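Local coordinates for protein insecticidal Delta-Endotoxin Cry8Ea1 (Bacillus Thuringiensis, PDB 3EB7) that kills insect larvae, notably those of Holotrichia parallela, probably by binding gut receptors and forming membrane pores as other three-domain Cry toxins do, at residues I280-Y286 with W301-S307. Residues are numbered along the deposited sequence; the frame is centred on the assembly and turned at random.
Sequences ITRLSIY and WIGHQIS
The antiparallel beta hairpin of strands 278-292 and 296-310 forms the middle of a four-stranded sheet with strand order 3-2-1-4, the Greek-key pattern expected of the beta-prism domain of Cry toxins; here Ser284 meets Gln305 as a hydrogen-bonded pair. Ser284 N reaches Gln305 O at 2.8 Å and Gln305 N returns to Ser284 O at 2.9 Å. A classic beta bulge flanks this regular stretch on either side. On one side, Thr281 and Arg282 both face Ser307, whose O takes a nearly straight bond from Thr281 N (2.8 Å, 174°) and a weak one from Arg282 N. On the other, Ile302 and Gly303 face Tyr286: Tyr286 N donates to Gly303 O, while Ile302 N donates to Tyr286 O.

The face carrying Leu283, Ile285, His304 and Ile306 is buried, with Tyr418 and Val419 of strand 414-422 packed against it. Ile285 lies over one face of the Trp301 indole: CG2 makes a CH-pi contact 3.8 Å from the five-membered ring centroid, and CD1 covers CZ3 at the far end of the ring system. With CG2 anti to the backbone N and CG1 beside it (chi1 -55°), both branches reach the indole. Phe421 stacks on Trp301 as well. Trp301 NE1 donates to His304 ND1, which lies in the indole plane, and His304 NE2 bonds to Val419 O, so both imidazole nitrogens are engaged and the ring's rotation is fixed. Leu283 CD2 meets that imidazole at CD2, 3.6 Å away.

On the other face, Tyr286 turns its ring edge to Gly303 O and His304 CA. A water joins Tyr286 OH to Gln305, donating to OE1 at 2.6 Å.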
ATOM      1  N   ILE A 280       4.161 -16.463  -1.895  1.00 19.88           N
ATOM      2  CA  ILE A 280       4.288 -17.542  -2.864  1.00 20.11           C
ATOM      3  C   ILE A 280       5.440 -18.468  -2.501  1.00 19.30           C
ATOM      4  O   ILE A 280       6.520 -18.000  -2.147  1.00 19.31           O
ATOM      5  CB  ILE A 280       4.403 -17.000  -4.349  1.00 19.86           C
ATOM      6  CG1 ILE A 280       4.352 -18.134  -5.361  1.00 19.41           C
ATOM      7  CG2 ILE A 280       5.710 -16.179  -4.572  1.00 21.40           C
ATOM      8  CD1 ILE A 280       3.959 -17.675  -6.790  1.00 21.89           C
ATOM      9  N   THR A 281       5.198 -19.782  -2.578  1.00 20.32           N
ATOM     10  CA  THR A 281       6.230 -20.813  -2.332  1.00 20.07           C
ATOM     11  C   THR A 281       6.563 -21.705  -3.547  1.00 20.15           C
ATOM     12  O   THR A 281       7.678 -22.216  -3.692  1.00 20.06           O
ATOM     13  CB  THR A 281       5.857 -21.722  -1.134  1.00 20.70           C
ATOM     14  OG1 THR A 281       4.660 -22.430  -1.435  1.00 20.85           O
ATOM     15  CG2 THR A 281       5.679 -20.894   0.150  1.00 20.92           C
ATOM     16  N   ARG A 282       5.608 -21.882  -4.442  1.00 20.82           N
ATOM     17  CA  ARG A 282       5.852 -22.716  -5.608  1.00 20.61           C
ATOM     18  C   ARG A 282       4.879 -22.364  -6.712  1.00 20.38           C
ATOM     19  O   ARG A 282       3.731 -22.001  -6.430  1.00 19.97           O
ATOM     20  CB  ARG A 282       5.736 -24.189  -5.211  1.00 20.78           C
ATOM     21  CG  ARG A 282       6.429 -25.145  -6.166  1.00 21.45           C
ATOM     22  CD  ARG A 282       6.593 -26.567  -5.597  1.00 21.92           C
ATOM     23  NE  ARG A 282       7.388 -27.384  -6.537  1.00 25.98           N
ATOM     24  CZ  ARG A 282       8.723 -27.381  -6.600  1.00 24.86           C
ATOM     25  NH1 ARG A 282       9.437 -26.641  -5.735  1.00 21.84           N
ATOM     26  NH2 ARG A 282       9.340 -28.129  -7.520  1.00 23.70           N
ATOM     27  N   LEU A 283       5.335 -22.423  -7.967  1.00 20.14           N
ATOM     28  CA  LEU A 283       4.408 -22.269  -9.122  1.00 19.47           C
ATOM     29  C   LEU A 283       4.700 -23.339 -10.164  1.00 19.05           C
ATOM     30  O   LEU A 283       5.860 -23.506 -10.536  1.00 19.37           O
ATOM     31  CB  LEU A 283       4.660 -20.923  -9.795  1.00 19.41           C
ATOM     32  CG  LEU A 283       3.590 -20.018 -10.396  1.00 20.13           C
ATOM     33  CD1 LEU A 283       4.176 -19.418 -11.638  1.00 21.23           C
ATOM     34  CD2 LEU A 283       2.306 -20.691 -10.674  1.00 19.78           C
ATOM     35  N   SER A 284       3.688 -24.054 -10.638  1.00 18.47           N
ATOM     36  CA  SER A 284       3.862 -24.937 -11.801  1.00 20.06           C
ATOM     37  C   SER A 284       3.078 -24.375 -12.950  1.00 19.10           C
ATOM     38  O   SER A 284       1.920 -24.089 -12.768  1.00 18.90           O
ATOM     39  CB  SER A 284       3.341 -26.371 -11.562  1.00 19.80           C
ATOM     40  OG  SER A 284       4.055 -26.991 -10.536  1.00 23.37           O
ATOM     41  N   ILE A 285       3.705 -24.226 -14.122  1.00 19.36           N
ATOM     42  CA  ILE A 285       3.011 -23.653 -15.291  1.00 19.15           C
ATOM     43  C   ILE A 285       2.813 -24.771 -16.322  1.00 19.69           C
ATOM     44  O   ILE A 285       3.742 -25.499 -16.641  1.00 20.74           O
ATOM     45  CB  ILE A 285       3.816 -22.477 -15.903  1.00 19.28           C
ATOM     46  CG1 ILE A 285       4.122 -21.414 -14.844  1.00 19.41           C
ATOM     47  CG2 ILE A 285       3.151 -21.898 -17.181  1.00 15.09           C
ATOM     48  CD1 ILE A 285       5.171 -20.350 -15.288  1.00 20.26           C
ATOM     49  N   TYR A 286       1.600 -24.919 -16.820  1.00 19.80           N
ATOM     50  CA  TYR A 286       1.265 -25.934 -17.799  1.00 20.25           C
ATOM     51  C   TYR A 286       1.131 -25.245 -19.170  1.00 20.10           C
ATOM     52  O   TYR A 286       0.474 -24.202 -19.307  1.00 18.48           O
ATOM     53  CB  TYR A 286      -0.031 -26.668 -17.375  1.00 21.34           C
ATOM     54  CG  TYR A 286       0.144 -27.397 -16.049  1.00 23.76           C
ATOM     55  CD1 TYR A 286       0.005 -26.738 -14.824  1.00 25.24           C
ATOM     56  CD2 TYR A 286       0.488 -28.736 -16.025  1.00 24.97           C
ATOM     57  CE1 TYR A 286       0.238 -27.409 -13.582  1.00 26.86           C
ATOM     58  CE2 TYR A 286       0.705 -29.415 -14.818  1.00 29.05           C
ATOM     59  CZ  TYR A 286       0.587 -28.751 -13.604  1.00 27.78           C
ATOM     60  OH  TYR A 286       0.804 -29.474 -12.451  1.00 28.65           O
ATOM     61  N   TRP A 301       1.012 -20.418 -21.756  1.00 18.54           N
ATOM     62  CA  TRP A 301       0.559 -20.731 -20.411  1.00 17.77           C
ATOM     63  C   TRP A 301      -0.959 -20.955 -20.484  1.00 17.98           C
ATOM     64  O   TRP A 301      -1.747 -19.980 -20.713  1.00 17.30           O
ATOM     65  CB  TRP A 301       0.895 -19.497 -19.562  1.00 17.42           C
ATOM     66  CG  TRP A 301       0.572 -19.499 -18.060  1.00 17.82           C
ATOM     67  CD1 TRP A 301      -0.525 -20.055 -17.414  1.00 18.39           C
ATOM     68  CD2 TRP A 301       1.344 -18.841 -17.035  1.00 17.79           C
ATOM     69  NE1 TRP A 301      -0.446 -19.795 -16.049  1.00 17.28           N
ATOM     70  CE2 TRP A 301       0.673 -19.042 -15.797  1.00 16.38           C
ATOM     71  CE3 TRP A 301       2.531 -18.094 -17.047  1.00 16.84           C
ATOM     72  CZ2 TRP A 301       1.175 -18.552 -14.586  1.00 15.17           C
ATOM     73  CZ3 TRP A 301       3.032 -17.611 -15.838  1.00 17.70           C
ATOM     74  CH2 TRP A 301       2.342 -17.844 -14.620  1.00 17.44           C
ATOM     75  N   ILE A 302      -1.361 -22.224 -20.354  1.00 17.35           N
ATOM     76  CA  ILE A 302      -2.784 -22.619 -20.366  1.00 17.75           C
ATOM     77  C   ILE A 302      -3.370 -22.990 -18.983  1.00 17.34           C
ATOM     78  O   ILE A 302      -4.568 -23.248 -18.867  1.00 17.80           O
ATOM     79  CB  ILE A 302      -3.106 -23.789 -21.360  1.00 17.65           C
ATOM     80  CG1 ILE A 302      -2.366 -25.075 -20.953  1.00 18.62           C
ATOM     81  CG2 ILE A 302      -2.827 -23.394 -22.781  1.00 16.82           C
ATOM     82  CD1 ILE A 302      -2.791 -26.353 -21.747  1.00 18.51           C
ATOM     83  N   GLY A 303      -2.537 -23.021 -17.951  1.00 17.55           N
ATOM     84  CA  GLY A 303      -2.984 -23.315 -16.590  1.00 17.53           C
ATOM     85  C   GLY A 303      -1.786 -23.310 -15.670  1.00 18.42           C
ATOM     86  O   GLY A 303      -0.641 -23.327 -16.141  1.00 19.57           O
ATOM     87  N   HIS A 304      -2.025 -23.244 -14.364  1.00 18.06           N
ATOM     88  CA  HIS A 304      -0.952 -23.294 -13.368  1.00 16.77           C
ATOM     89  C   HIS A 304      -1.456 -23.800 -12.039  1.00 17.54           C
ATOM     90  O   HIS A 304      -2.652 -23.819 -11.755  1.00 17.56           O
ATOM     91  CB  HIS A 304      -0.245 -21.934 -13.194  1.00 16.36           C
ATOM     92  CG  HIS A 304      -1.103 -20.850 -12.614  1.00 14.16           C
ATOM     93  ND1 HIS A 304      -1.910 -20.042 -13.390  1.00 10.69           N
ATOM     94  CD2 HIS A 304      -1.246 -20.412 -11.339  1.00 13.53           C
ATOM     95  CE1 HIS A 304      -2.539 -19.177 -12.614  1.00 12.13           C
ATOM     96  NE2 HIS A 304      -2.133 -19.357 -11.369  1.00 12.18           N
ATOM     97  N   GLN A 305      -0.504 -24.204 -11.225  1.00 18.43           N
ATOM     98  CA  GLN A 305      -0.744 -24.658  -9.878  1.00 18.94           C
ATOM     99  C   GLN A 305       0.120 -23.760  -9.008  1.00 17.70           C
ATOM    100  O   GLN A 305       1.298 -23.568  -9.268  1.00 18.87           O
ATOM    101  CB  GLN A 305      -0.339 -26.135  -9.778  1.00 19.32           C
ATOM    102  CG  GLN A 305      -1.038 -26.872  -8.687  1.00 24.39           C
ATOM    103  CD  GLN A 305      -0.311 -28.116  -8.218  1.00 26.82           C
ATOM    104  OE1 GLN A 305      -0.851 -29.198  -8.299  1.00 29.59           O
ATOM    105  NE2 GLN A 305       0.897 -27.963  -7.708  1.00 28.94           N
ATOM    106  N   ILE A 306      -0.457 -23.154  -8.005  1.00 17.09           N
ATOM    107  CA  ILE A 306       0.278 -22.178  -7.223  1.00 16.67           C
ATOM    108  C   ILE A 306       0.157 -22.494  -5.746  1.00 17.36           C
ATOM    109  O   ILE A 306      -0.926 -22.822  -5.264  1.00 17.67           O
ATOM    110  CB  ILE A 306      -0.185 -20.699  -7.540  1.00 16.86           C
ATOM    111  CG1 ILE A 306       0.622 -19.679  -6.705  1.00 15.99           C
ATOM    112  CG2 ILE A 306      -1.720 -20.518  -7.348  1.00 14.77           C
ATOM    113  CD1 ILE A 306       0.504 -18.256  -7.219  1.00 16.98           C
ATOM    114  N   SER A 307       1.277 -22.406  -5.028  1.00 18.34           N
ATOM    115  CA  SER A 307       1.285 -22.615  -3.587  1.00 18.96           C
ATOM    116  C   SER A 307       1.732 -21.341  -2.925  1.00 19.23           C
ATOM    117  O   SER A 307       2.681 -20.670  -3.394  1.00 19.30           O
ATOM    118  CB  SER A 307       2.223 -23.766  -3.182  1.00 19.38           C
ATOM    119  OG  SER A 307       1.803 -25.015  -3.720  1.00 21.19           O
TER
HETATM  120  O   HOH W   1      -1.624 -29.355 -10.757  1.00 38.73           O